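Local coordinates for conserved membrane protein (Chlamydia abortus, PDB 6GZU), which is a secreted CE-clan effector that combines deubiquitination and acetylation activities and induces Golgi fragmentation, this chain being the part that holds its Ulp1-like protease domain, at residues Leu30-His34 with Leu212-Asp217; Thr44-Phe49 with Met117-Met121; Val140-Arg145 with Ala183-Phe187; Val148-Ser152 with Trp207-Phe211. All blocks are in the same frame, centred on the assembly; numbering follows the deposited sequence.

Interactions 1 and 4 share helix 204-217, and their centres lie 12 Å apart. Interactions 3 and 4 meet the same mixed sheet through neighbouring strands 134-141 and 146-150. Interaction 3 also touches interaction 1, where Tyr215 OH and Asn141 ND2 are 2.9 Å apart, probably hydrogen-bonded. Interaction 2 stands apart: its centre is 25 Å from that of interaction 1, and its nearest atoms are about 8 Å from interaction 4. Interaction 4 contains Asp151, which with His134 and Cys204 forms a geometry consistent with a catalytic triad. His60, Cys78, His80 and Cys95 hold a zinc ion. The side chain of Leu142, in interaction 3, is about 12 Å from the bound zinc ion.

Interaction 1: residues Leu30-His34 with Leu212-Asp217; sequences LSEKH and LDKYLD
Lys33 and Asp217 form a salt bridge where helix 20-33 ends beside helix 204-217. Lys33 NZ lies 3.0 Å from Asp217 OD2 and meets its syn lone pair. A weak second bond goes to OD1 of the same carboxylate. The lysine chain starts anti to its own backbone N (chi1 176°) and stays extended, which carries the ammonium group across the gap. The His34 ring lies between Leu216 CB and Lys33 CG. Leu216 CB sits over one face as a CH-pi donor, 3.6 Å from the ring centroid and 16° off the normal. Lys33 CG covers the opposite face near the rim. Asp217 OD1 approaches the ring edge in plane, 3.4 Å from His34 CE1.

Two waters extend the polar side. Water 1 bridges His34 NE2, at 2.8 Å, to Lys33 NZ and the Asp213 carbonyl. Water 2 accepts from Lys33 NZ and donates to Asp213 OD1 at 2.7 Å. The other oxygen, Asp213 OD2, is fixed by His26 and by a salt bridge to Arg245.

Next to it the packing is mostly apolar. Leu30 CD1 meets Leu212 CD2 at 3.8 Å. Leu30 CD2 also touches the carboxylate oxygen Asp213 OD2. Leu30 and Leu216 both reach Leu37, so the helix pair covers the edge strand 37-38 of the mixed sheet.

The lysine charge is thus shared by one carboxylate and two waters, and the waters also link Lys33 to Asp213 and His34.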
loop_
_atom_site.group_PDB
_atom_site.type_symbol
_atom_site.label_atom_id
_atom_site.label_comp_id
_atom_site.label_asym_id
_atom_site.label_seq_id
_atom_site.Cartn_x
_atom_site.Cartn_y
_atom_site.Cartn_z
ATOM N N LEU A 30 8.714 -9.038 -0.985
ATOM C CA LEU A 30 8.041 -9.120 -2.282
ATOM C C LEU A 30 8.763 -8.350 -3.367
ATOM O O LEU A 30 8.794 -8.791 -4.518
ATOM C CB LEU A 30 6.581 -8.646 -2.170
ATOM C CG LEU A 30 5.731 -9.658 -1.416
ATOM C CD1 LEU A 30 4.366 -9.037 -1.131
ATOM C CD2 LEU A 30 5.589 -10.942 -2.186
ATOM N N SER A 31 9.366 -7.217 -3.018
ATOM C CA SER A 31 10.071 -6.413 -4.020
ATOM C C SER A 31 11.293 -7.131 -4.543
ATOM O O SER A 31 11.758 -6.801 -5.625
ATOM C CB SER A 31 10.464 -5.034 -3.466
ATOM O OG SER A 31 11.633 -5.133 -2.657
ATOM N N GLU A 32 11.811 -8.125 -3.818
ATOM C CA GLU A 32 12.958 -8.889 -4.282
ATOM C C GLU A 32 12.512 -9.909 -5.322
ATOM O O GLU A 32 13.287 -10.310 -6.186
ATOM C CB GLU A 32 13.684 -9.586 -3.113
ATOM C CG GLU A 32 14.276 -8.576 -2.164
ATOM C CD GLU A 32 15.258 -9.154 -1.173
ATOM O OE1 GLU A 32 15.309 -10.406 -0.947
ATOM O OE2 GLU A 32 15.992 -8.314 -0.611
ATOM N N LYS A 33 11.255 -10.329 -5.227
ATOM C CA LYS A 33 10.698 -11.269 -6.193
ATOM C C LYS A 33 10.099 -10.551 -7.407
ATOM O O LYS A 33 10.175 -11.058 -8.547
ATOM C CB LYS A 33 9.605 -12.074 -5.508
ATOM C CG LYS A 33 8.896 -13.019 -6.423
ATOM C CD LYS A 33 7.927 -13.873 -5.657
ATOM C CE LYS A 33 7.289 -14.865 -6.607
ATOM N NZ LYS A 33 6.024 -15.450 -6.071
ATOM N N HIS A 34 9.578 -9.348 -7.184
ATOM C CA HIS A 34 8.843 -8.585 -8.197
ATOM C C HIS A 34 9.523 -7.237 -8.385
ATOM O O HIS A 34 9.296 -6.309 -7.625
ATOM C CB HIS A 34 7.394 -8.389 -7.733
ATOM C CG HIS A 34 6.643 -9.672 -7.584
ATOM N ND1 HIS A 34 6.187 -10.400 -8.664
ATOM C CD2 HIS A 34 6.292 -10.378 -6.478
ATOM C CE1 HIS A 34 5.585 -11.497 -8.231
ATOM N NE2 HIS A 34 5.634 -11.506 -6.907
ATOM N N LEU A 212 -1.330 -9.151 -1.060
ATOM C CA LEU A 212 -0.421 -8.562 -2.047
ATOM C C LEU A 212 0.460 -9.663 -2.652
ATOM O O LEU A 212 0.739 -9.670 -3.849
ATOM C CB LEU A 212 0.463 -7.489 -1.421
ATOM C CG LEU A 212 1.413 -6.810 -2.430
ATOM C CD1 LEU A 212 0.614 -6.066 -3.512
ATOM C CD2 LEU A 212 2.278 -5.848 -1.668
ATOM N N ASP A 213 0.936 -10.581 -1.815
ATOM C CA ASP A 213 1.711 -11.741 -2.246
ATOM C C ASP A 213 1.021 -12.461 -3.412
ATOM O O ASP A 213 1.607 -12.689 -4.471
ATOM C CB ASP A 213 1.853 -12.669 -1.049
ATOM C CG ASP A 213 3.061 -13.507 -1.119
ATOM O OD1 ASP A 213 3.198 -14.274 -2.092
ATOM O OD2 ASP A 213 3.878 -13.426 -0.184
ATOM N N LYS A 214 -0.253 -12.778 -3.231
ATOM C CA LYS A 214 -0.993 -13.483 -4.252
ATOM C C LYS A 214 -1.364 -12.613 -5.434
ATOM O O LYS A 214 -1.357 -13.083 -6.563
ATOM C CB LYS A 214 -2.256 -14.045 -3.613
ATOM C CG LYS A 214 -1.990 -14.887 -2.385
ATOM C CD LYS A 214 -2.040 -16.316 -2.717
ATOM C CE LYS A 214 -1.837 -17.114 -1.446
ATOM N NZ LYS A 214 -1.342 -18.486 -1.675
ATOM N N TYR A 215 -1.710 -11.359 -5.169
ATOM C CA TYR A 215 -2.059 -10.400 -6.232
ATOM C C TYR A 215 -0.924 -10.255 -7.219
ATOM O O TYR A 215 -1.173 -10.128 -8.429
ATOM C CB TYR A 215 -2.428 -9.028 -5.632
ATOM C CG TYR A 215 -2.645 -7.923 -6.627
ATOM C CD1 TYR A 215 -1.582 -7.153 -7.068
ATOM C CD2 TYR A 215 -3.923 -7.620 -7.110
ATOM C CE1 TYR A 215 -1.772 -6.130 -7.985
ATOM C CE2 TYR A 215 -4.105 -6.616 -8.043
ATOM C CZ TYR A 215 -3.024 -5.879 -8.482
ATOM O OH TYR A 215 -3.175 -4.846 -9.388
ATOM N N LEU A 216 0.312 -10.214 -6.722
ATOM C CA LEU A 216 1.450 -9.977 -7.611
ATOM C C LEU A 216 1.709 -11.178 -8.545
ATOM O O LEU A 216 2.332 -11.030 -9.613
ATOM C CB LEU A 216 2.725 -9.623 -6.793
ATOM C CG LEU A 216 2.663 -8.221 -6.138
ATOM C CD1 LEU A 216 3.824 -8.041 -5.175
ATOM C CD2 LEU A 216 2.693 -7.090 -7.208
ATOM N N ASP A 217 1.258 -12.371 -8.142
ATOM C CA ASP A 217 1.300 -13.531 -9.041
ATOM C C ASP A 217 0.076 -13.645 -9.950
ATOM O O ASP A 217 0.148 -14.213 -11.029
ATOM C CB ASP A 217 1.490 -14.830 -8.253
ATOM C CG ASP A 217 2.915 -14.970 -7.705
ATOM O OD1 ASP A 217 3.860 -14.431 -8.317
ATOM O OD2 ASP A 217 3.087 -15.603 -6.663
HETATM O O HOH W 1 4.256 -13.154 -5.118
HETATM O O HOH W 2 5.585 -14.584 -3.207
#

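Interaction 2: residues Thr44-Phe49 with Met117-Met121; sequences TPSTCF and MNSMM
Helix 114-124 packs on the loop that leads from edge strand 37-38 to helix 51-58, with Met117 and Met121 set against Pro45, Thr47 and Phe49. The two methionines are one helical turn apart and face the loop together. The loop is also tied to the mixed sheet, because Ser46 makes backbone hydrogen bonds to Pro104 and Trp106 of strand 100-107.

Thr47 lies between the methionines. Its methyl CG2 is 3.7 Å from Met117 CG and 3.6 Å from Met121 SD. Pro45 lies further along, and its CG is 3.9 Å from Met121 SD. Met121 was modelled in two conformers, so its sulfur contacts are less certain than those of Met117.

The polar side of Thr47 uses different partners. A chi1 of 69° turns OG1 back over its own backbone, where it accepts a weak bond from Phe49 N. The same hydroxyl is 2.7 Å from water 3, which donates to Asn118 OD1. Water 3 is only 2.5 Å from Asn118 OD1, short enough to leave the exact length in doubt. Trp106 touches both methionines from strand 100-107, and Leu161 of helix 159-174 lies against Phe49.

Met117 is bent at chi2 and chi3, which brings its end round to the aromatic ring. Met117 CB lies at the edge of the Phe49 ring in plane, 3.9 Å from CD2, and the methyl CE is 3.8 Å from Phe49 CE2.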
loop_
_atom_site.group_PDB
_atom_site.type_symbol
_atom_site.label_atom_id
_atom_site.label_comp_id
_atom_site.label_asym_id
_atom_site.label_seq_id
_atom_site.Cartn_x
_atom_site.Cartn_y
_atom_site.Cartn_z
ATOM N N THR A 44 6.612 6.405 7.351
ATOM C CA THR A 44 5.274 6.970 7.576
ATOM C C THR A 44 4.229 6.163 6.812
ATOM O O THR A 44 4.216 6.176 5.570
ATOM C CB THR A 44 5.218 8.452 7.103
ATOM O OG1 THR A 44 6.269 9.202 7.743
ATOM C CG2 THR A 44 3.854 9.089 7.408
ATOM N N PRO A 45 3.315 5.473 7.524
ATOM C CA PRO A 45 2.211 4.806 6.799
ATOM C C PRO A 45 1.278 5.855 6.214
ATOM O O PRO A 45 1.278 6.998 6.682
ATOM C CB PRO A 45 1.414 4.075 7.901
ATOM C CG PRO A 45 2.284 4.188 9.152
ATOM C CD PRO A 45 3.211 5.340 8.990
ATOM N N SER A 46 0.487 5.472 5.222
ATOM C CA SER A 46 -0.527 6.389 4.667
ATOM C C SER A 46 -1.827 6.272 5.457
ATOM O O SER A 46 -2.007 5.319 6.240
ATOM C CB SER A 46 -0.821 6.018 3.214
ATOM O OG SER A 46 0.393 6.086 2.433
ATOM N N THR A 47 -2.725 7.240 5.267
ATOM C CA THR A 47 -4.074 7.200 5.844
ATOM C C THR A 47 -5.036 7.586 4.740
ATOM O O THR A 47 -4.622 7.984 3.644
ATOM C CB THR A 47 -4.252 8.242 6.976
ATOM O OG1 THR A 47 -4.237 9.569 6.409
ATOM C CG2 THR A 47 -3.139 8.119 8.026
ATOM N N CYS A 48 -6.330 7.566 5.008
ATOM C CA CYS A 48 -7.281 7.982 3.980
ATOM C C CYS A 48 -7.071 9.449 3.569
ATOM O O CYS A 48 -7.416 9.813 2.463
ATOM C CB CYS A 48 -8.731 7.761 4.442
ATOM S SG CYS A 48 -9.196 8.589 5.987
ATOM N N PHE A 49 -6.521 10.257 4.464
ATOM C CA PHE A 49 -6.317 11.676 4.188
ATOM C C PHE A 49 -5.012 11.941 3.465
ATOM O O PHE A 49 -4.901 12.970 2.817
ATOM C CB PHE A 49 -6.371 12.503 5.479
ATOM C CG PHE A 49 -7.689 12.455 6.173
ATOM C CD1 PHE A 49 -8.800 12.994 5.593
ATOM C CD2 PHE A 49 -7.801 11.872 7.412
ATOM C CE1 PHE A 49 -10.029 12.943 6.224
ATOM C CE2 PHE A 49 -9.015 11.846 8.067
ATOM C CZ PHE A 49 -10.141 12.395 7.486
ATOM N N MET A 117 -6.219 12.148 12.730
ATOM C CA MET A 117 -5.743 10.866 12.214
ATOM C C MET A 117 -4.227 10.798 12.379
ATOM O O MET A 117 -3.654 9.778 12.788
ATOM C CB MET A 117 -6.096 10.678 10.723
ATOM C CG MET A 117 -5.927 9.243 10.239
ATOM S SD MET A 117 -7.112 8.105 10.955
ATOM C CE MET A 117 -8.614 8.591 10.062
ATOM N N ASN A 118 -3.555 11.897 12.065
ATOM C CA ASN A 118 -2.109 11.855 12.208
ATOM C C ASN A 118 -1.563 11.698 13.618
ATOM O O ASN A 118 -0.603 10.941 13.841
ATOM C CB ASN A 118 -1.454 12.992 11.475
ATOM C CG ASN A 118 -0.827 12.506 10.248
ATOM O OD1 ASN A 118 -1.513 11.970 9.366
ATOM N ND2 ASN A 118 0.491 12.536 10.220
ATOM N N SER A 119 -2.187 12.388 14.561
ATOM C CA SER A 119 -1.746 12.318 15.937
ATOM C C SER A 119 -1.950 10.912 16.458
ATOM O O SER A 119 -1.068 10.342 17.121
ATOM C CB SER A 119 -2.508 13.310 16.792
ATOM O OG SER A 119 -2.112 13.140 18.138
ATOM N N MET A 120 -3.122 10.354 16.163
ATOM C CA MET A 120 -3.418 8.984 16.551
ATOM C C MET A 120 -2.441 8.026 15.899
ATOM O O MET A 120 -1.886 7.155 16.556
ATOM C CB MET A 120 -4.838 8.605 16.187
ATOM C CG MET A 120 -5.869 9.415 16.895
ATOM S SD MET A 120 -7.477 8.615 16.724
ATOM C CE MET A 120 -7.020 7.045 17.460
ATOM N N MET A 121 -2.191 8.176 14.614
ATOM C CA MET A 121 -1.317 7.242 13.940
ATOM C C MET A 121 0.100 7.269 14.509
ATOM O O MET A 121 0.724 6.216 14.757
ATOM C CB MET A 121 -1.265 7.548 12.446
ATOM C CG MET A 121 -0.431 6.531 11.753
ATOM S SD MET A 121 -0.431 6.817 10.033
ATOM C CE MET A 121 0.369 8.429 9.906
HETATM O O HOH W 3 -3.564 11.716 7.914
#

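Interaction 3: residues Val140-Arg145 with Ala183-Phe187; sequences VNLDRR and ALSPF
Arg145 grips Ser185 through both terminal nitrogens. The main bond runs from Arg145 NH2 to the Ser185 carbonyl O at 2.7 Å, with an N-H...O angle of 152°. The donor lies in the carbonyl plane, while the oxygen is tilted slightly from the guanidinium plane. A weak bond from Arg145 NH1 to Ser185 OG, 3.2 Å long, adds to it. Both residues have further partners: Arg145 NH2 also bonds the Tyr177 carbonyl, and Ser185 OG bonds Asp179.

Phe187 turns one ring face to the arginine backbone. Arg145 CA stands over the centre of the ring, 3.5 Å from the centroid and only 5° off the normal, a CH-pi contact. The side chain then bends at chi3, and Phe187 CD1 lies over the centre of the Arg145 guanidinium, 3.9 Å above its plane. The planes are 62° apart, so this is not a stack. The ring edge is met by Leu142 CD2, 4.2 Å from Phe187 CE2, and by Val140 CG1.

The turn before Arg145 is an Asx motif. Asn141 OD1 accepts from Arg144 N at 3.0 Å, with the donor well above the carbonyl plane. Asn141 ND2 faces Tyr215 of helix 204-217.

Segment 140-145 joins the antiparallel strands 134-141 and 146-150. Segment 183-187 closes the crossover from 146-150 through helix 159-174 to the parallel strand 188-191. Phe187 therefore sits between the hairpin turn and that helix, touching Ala170 and Leu173, and Arg145 pairs by backbone with Ile188.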
loop_
_atom_site.group_PDB
_atom_site.type_symbol
_atom_site.label_atom_id
_atom_site.label_comp_id
_atom_site.label_asym_id
_atom_site.label_seq_id
_atom_site.Cartn_x
_atom_site.Cartn_y
_atom_site.Cartn_z
ATOM N N VAL A 140 -1.863 0.706 -6.632
ATOM C CA VAL A 140 -1.995 1.374 -7.930
ATOM C C VAL A 140 -1.248 0.507 -8.920
ATOM O O VAL A 140 -0.043 0.246 -8.758
ATOM C CB VAL A 140 -1.429 2.807 -7.887
ATOM C CG1 VAL A 140 -1.371 3.409 -9.302
ATOM C CG2 VAL A 140 -2.282 3.660 -6.947
ATOM N N ASN A 141 -1.959 0.039 -9.947
ATOM C CA ASN A 141 -1.360 -0.798 -10.987
ATOM C C ASN A 141 -1.430 -0.018 -12.285
ATOM O O ASN A 141 -2.523 0.180 -12.858
ATOM C CB ASN A 141 -2.070 -2.161 -11.087
ATOM C CG ASN A 141 -1.403 -3.118 -12.039
ATOM O OD1 ASN A 141 -0.922 -2.724 -13.107
ATOM N ND2 ASN A 141 -1.385 -4.398 -11.688
ATOM N N LEU A 142 -0.285 0.488 -12.737
ATOM C CA LEU A 142 -0.291 1.340 -13.922
ATOM C C LEU A 142 -0.585 0.546 -15.204
ATOM O O LEU A 142 -1.160 1.088 -16.173
ATOM C CB LEU A 142 1.070 2.067 -14.071
ATOM C CG LEU A 142 1.520 3.001 -12.919
ATOM C CD1 LEU A 142 2.898 3.563 -13.223
ATOM C CD2 LEU A 142 0.507 4.145 -12.724
ATOM N N ASP A 143 -0.180 -0.724 -15.232
ATOM C CA ASP A 143 -0.365 -1.545 -16.430
ATOM C C ASP A 143 -1.837 -1.874 -16.628
ATOM O O ASP A 143 -2.342 -1.855 -17.758
ATOM C CB ASP A 143 0.451 -2.851 -16.337
ATOM C CG ASP A 143 1.934 -2.644 -16.601
ATOM O OD1 ASP A 143 2.313 -1.887 -17.542
ATOM O OD2 ASP A 143 2.732 -3.260 -15.874
ATOM N N ARG A 144 -2.535 -2.115 -15.520
ATOM C CA ARG A 144 -3.944 -2.513 -15.574
ATOM C C ARG A 144 -4.893 -1.328 -15.411
ATOM O O ARG A 144 -6.121 -1.486 -15.563
ATOM C CB ARG A 144 -4.255 -3.608 -14.528
ATOM C CG ARG A 144 -3.673 -4.959 -14.936
ATOM C CD ARG A 144 -3.731 -5.954 -13.825
ATOM N NE ARG A 144 -5.095 -6.300 -13.458
ATOM C CZ ARG A 144 -5.785 -7.334 -13.949
ATOM N NH1 ARG A 144 -5.276 -8.110 -14.892
ATOM N NH2 ARG A 144 -6.999 -7.592 -13.484
ATOM N N ARG A 145 -4.332 -0.143 -15.162
ATOM C CA ARG A 145 -5.118 1.105 -14.955
ATOM C C ARG A 145 -6.186 0.851 -13.891
ATOM O O ARG A 145 -7.416 1.065 -14.109
ATOM C CB ARG A 145 -5.735 1.639 -16.243
ATOM C CG ARG A 145 -4.674 1.939 -17.271
ATOM C CD ARG A 145 -5.336 2.607 -18.512
ATOM N NE ARG A 145 -5.567 4.027 -18.359
ATOM C CZ ARG A 145 -6.749 4.589 -18.166
ATOM N NH1 ARG A 145 -7.838 3.851 -17.921
ATOM N NH2 ARG A 145 -6.830 5.927 -18.137
ATOM N N ALA A 183 -8.375 7.727 -24.583
ATOM C CA ALA A 183 -9.120 8.598 -23.688
ATOM C C ALA A 183 -8.439 8.689 -22.325
ATOM O O ALA A 183 -7.628 7.833 -21.956
ATOM C CB ALA A 183 -10.569 8.090 -23.515
ATOM N N LEU A 184 -8.747 9.733 -21.580
ATOM C CA LEU A 184 -8.224 9.925 -20.241
ATOM C C LEU A 184 -9.204 9.490 -19.166
ATOM O O LEU A 184 -9.493 10.237 -18.212
ATOM C CB LEU A 184 -7.834 11.396 -20.073
ATOM C CG LEU A 184 -6.857 11.807 -21.171
ATOM C CD1 LEU A 184 -6.464 13.268 -20.973
ATOM C CD2 LEU A 184 -5.614 10.900 -21.108
ATOM N N SER A 185 -9.725 8.281 -19.328
ATOM C CA SER A 185 -10.752 7.745 -18.425
ATOM C C SER A 185 -10.169 7.430 -17.052
ATOM O O SER A 185 -9.012 7.043 -16.938
ATOM C CB SER A 185 -11.322 6.469 -19.050
ATOM O OG SER A 185 -10.317 5.471 -19.234
ATOM N N PRO A 186 -10.978 7.533 -15.987
ATOM C CA PRO A 186 -10.441 7.171 -14.677
ATOM C C PRO A 186 -9.972 5.722 -14.630
ATOM O O PRO A 186 -10.567 4.862 -15.296
ATOM C CB PRO A 186 -11.647 7.344 -13.758
ATOM C CG PRO A 186 -12.458 8.419 -14.402
ATOM C CD PRO A 186 -12.308 8.160 -15.876
ATOM N N PHE A 187 -8.937 5.444 -13.852
ATOM C CA PHE A 187 -8.608 4.052 -13.558
ATOM C C PHE A 187 -9.846 3.410 -12.911
ATOM O O PHE A 187 -10.657 4.080 -12.221
ATOM C CB PHE A 187 -7.459 3.972 -12.539
ATOM C CG PHE A 187 -6.093 4.177 -13.123
ATOM C CD1 PHE A 187 -5.894 4.778 -14.355
ATOM C CD2 PHE A 187 -4.988 3.725 -12.429
ATOM C CE1 PHE A 187 -4.603 4.953 -14.834
ATOM C CE2 PHE A 187 -3.723 3.894 -12.907
ATOM C CZ PHE A 187 -3.524 4.489 -14.138
#

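Interaction 4: residues Val148-Ser152 with Trp207-Phe211; sequences VFFDS and WLSLF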
loop_
_atom_site.group_PDB
_atom_site.type_symbol
_atom_site.label_atom_id
_atom_site.label_comp_id
_atom_site.label_asym_id
_atom_site.label_seq_id
_atom_site.Cartn_x
_atom_site.Cartn_y
_atom_site.Cartn_z
ATOM N N VAL A 148 -6.714 -0.760 -6.612
ATOM C CA VAL A 148 -7.288 -1.838 -5.831
ATOM C C VAL A 148 -7.221 -1.524 -4.339
ATOM O O VAL A 148 -6.167 -1.152 -3.825
ATOM C CB VAL A 148 -6.514 -3.168 -6.116
ATOM C CG1 VAL A 148 -7.037 -4.327 -5.216
ATOM C CG2 VAL A 148 -6.677 -3.498 -7.609
ATOM N N PHE A 149 -8.347 -1.661 -3.661
ATOM C CA PHE A 149 -8.387 -1.441 -2.225
ATOM C C PHE A 149 -8.721 -2.750 -1.516
ATOM O O PHE A 149 -9.772 -3.389 -1.789
ATOM C CB PHE A 149 -9.489 -0.410 -1.904
ATOM C CG PHE A 149 -9.725 -0.220 -0.436
ATOM C CD1 PHE A 149 -8.735 0.312 0.376
ATOM C CD2 PHE A 149 -10.927 -0.573 0.128
ATOM C CE1 PHE A 149 -8.957 0.512 1.730
ATOM C CE2 PHE A 149 -11.149 -0.369 1.467
ATOM C CZ PHE A 149 -10.174 0.148 2.266
ATOM N N PHE A 150 -7.828 -3.157 -0.619
ATOM C CA PHE A 150 -8.031 -4.368 0.177
ATOM C C PHE A 150 -8.212 -4.069 1.643
ATOM O O PHE A 150 -7.370 -3.441 2.258
ATOM C CB PHE A 150 -6.823 -5.313 0.001
ATOM C CG PHE A 150 -6.896 -6.548 0.851
ATOM C CD1 PHE A 150 -6.454 -6.517 2.175
ATOM C CD2 PHE A 150 -7.425 -7.740 0.352
ATOM C CE1 PHE A 150 -6.556 -7.651 2.973
ATOM C CE2 PHE A 150 -7.518 -8.881 1.173
ATOM C CZ PHE A 150 -7.064 -8.826 2.455
ATOM N N ASP A 151 -9.347 -4.505 2.195
ATOM C CA ASP A 151 -9.660 -4.414 3.616
ATOM C C ASP A 151 -10.188 -5.770 4.011
ATOM O O ASP A 151 -11.271 -6.182 3.542
ATOM C CB ASP A 151 -10.736 -3.358 3.816
ATOM C CG ASP A 151 -11.205 -3.263 5.252
ATOM O OD1 ASP A 151 -10.620 -3.929 6.133
ATOM O OD2 ASP A 151 -12.161 -2.536 5.490
ATOM N N SER A 152 -9.445 -6.485 4.863
ATOM C CA SER A 152 -9.871 -7.802 5.315
ATOM C C SER A 152 -11.155 -7.754 6.120
ATOM O O SER A 152 -11.803 -8.799 6.290
ATOM C CB SER A 152 -8.772 -8.513 6.133
ATOM O OG SER A 152 -8.169 -7.652 7.110
ATOM N N TRP A 207 -3.172 -10.319 6.782
ATOM C CA TRP A 207 -4.058 -10.539 5.650
ATOM C C TRP A 207 -3.670 -9.705 4.422
ATOM O O TRP A 207 -3.675 -10.210 3.280
ATOM C CB TRP A 207 -5.502 -10.175 6.029
ATOM C CG TRP A 207 -6.213 -11.287 6.708
ATOM C CD1 TRP A 207 -6.654 -11.332 8.018
ATOM C CD2 TRP A 207 -6.628 -12.495 6.097
ATOM N NE1 TRP A 207 -7.269 -12.519 8.248
ATOM C CE2 TRP A 207 -7.305 -13.244 7.085
ATOM C CE3 TRP A 207 -6.486 -13.030 4.806
ATOM C CZ2 TRP A 207 -7.824 -14.517 6.837
ATOM C CZ3 TRP A 207 -7.007 -14.291 4.560
ATOM C CH2 TRP A 207 -7.688 -15.016 5.564
ATOM N N LEU A 208 -3.398 -8.414 4.611
ATOM C CA LEU A 208 -3.129 -7.566 3.446
ATOM C C LEU A 208 -1.777 -7.968 2.845
ATOM O O LEU A 208 -1.603 -7.864 1.611
ATOM C CB LEU A 208 -3.168 -6.084 3.815
ATOM C CG LEU A 208 -2.047 -5.528 4.716
ATOM C CD1 LEU A 208 -0.797 -5.129 3.865
ATOM C CD2 LEU A 208 -2.553 -4.341 5.534
ATOM N N SER A 209 -0.836 -8.470 3.659
ATOM C CA SER A 209 0.450 -8.916 3.129
ATOM C C SER A 209 0.286 -10.182 2.287
ATOM O O SER A 209 0.892 -10.312 1.200
ATOM C CB SER A 209 1.439 -9.150 4.276
ATOM O OG SER A 209 1.694 -7.933 4.959
ATOM N N LEU A 210 -0.525 -11.125 2.783
ATOM C CA LEU A 210 -0.859 -12.325 2.006
ATOM C C LEU A 210 -1.562 -11.921 0.704
ATOM O O LEU A 210 -1.264 -12.460 -0.375
ATOM C CB LEU A 210 -1.772 -13.257 2.832
ATOM C CG LEU A 210 -2.295 -14.601 2.313
ATOM C CD1 LEU A 210 -2.810 -15.434 3.513
ATOM C CD2 LEU A 210 -3.441 -14.430 1.303
ATOM N N PHE A 211 -2.506 -10.990 0.780
ATOM C CA PHE A 211 -3.195 -10.571 -0.434
ATOM C C PHE A 211 -2.212 -10.045 -1.475
ATOM O O PHE A 211 -2.302 -10.411 -2.667
ATOM C CB PHE A 211 -4.289 -9.542 -0.147
ATOM C CG PHE A 211 -4.945 -9.040 -1.391
ATOM C CD1 PHE A 211 -5.825 -9.872 -2.097
ATOM C CD2 PHE A 211 -4.597 -7.800 -1.897
ATOM C CE1 PHE A 211 -6.405 -9.468 -3.297
ATOM C CE2 PHE A 211 -5.179 -7.342 -3.087
ATOM C CZ PHE A 211 -6.098 -8.187 -3.781
#
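Phe150 and Phe211 form an offset stack between strand 146-150 and helix 204-217. Their centroids are 4.6 Å apart and their planes differ by 16°. The overlap is close, with Phe150 CD2 3.3 Å from Phe211 CG. CB of each residue points to the other segment. With CG anti to the backbone N (chi1 176° in both), the side chains slide past each other in opposite directions. Phe211 CB also lies over the Phe150 face as a CH-pi contact, 3.7 Å from the centroid.

The remaining contacts set aliphatic atoms against aromatic or aliphatic ones. Phe150 CD1 touches Leu208 CB at 3.7 Å, and its CE1 lies 3.5 Å from Leu208 CA. Val148 CG1 reaches Phe211 CE2. Ser152 CB meets Trp207 CB at 3.7 Å, while the Ser152 hydroxyl bonds Gln198. The Trp207 indole leads off to Phe234 and Leu235 of helix 228-241.

Asp151 points away from the helix and bonds His134. Cys204 is at the start of the same helix, and the three are consistent with a CE-clan catalytic triad.

No hydrogen bond crosses between the two segments. They hold together by buried packing, so the shape fit of the rings rather than directed bonds sets their spacing.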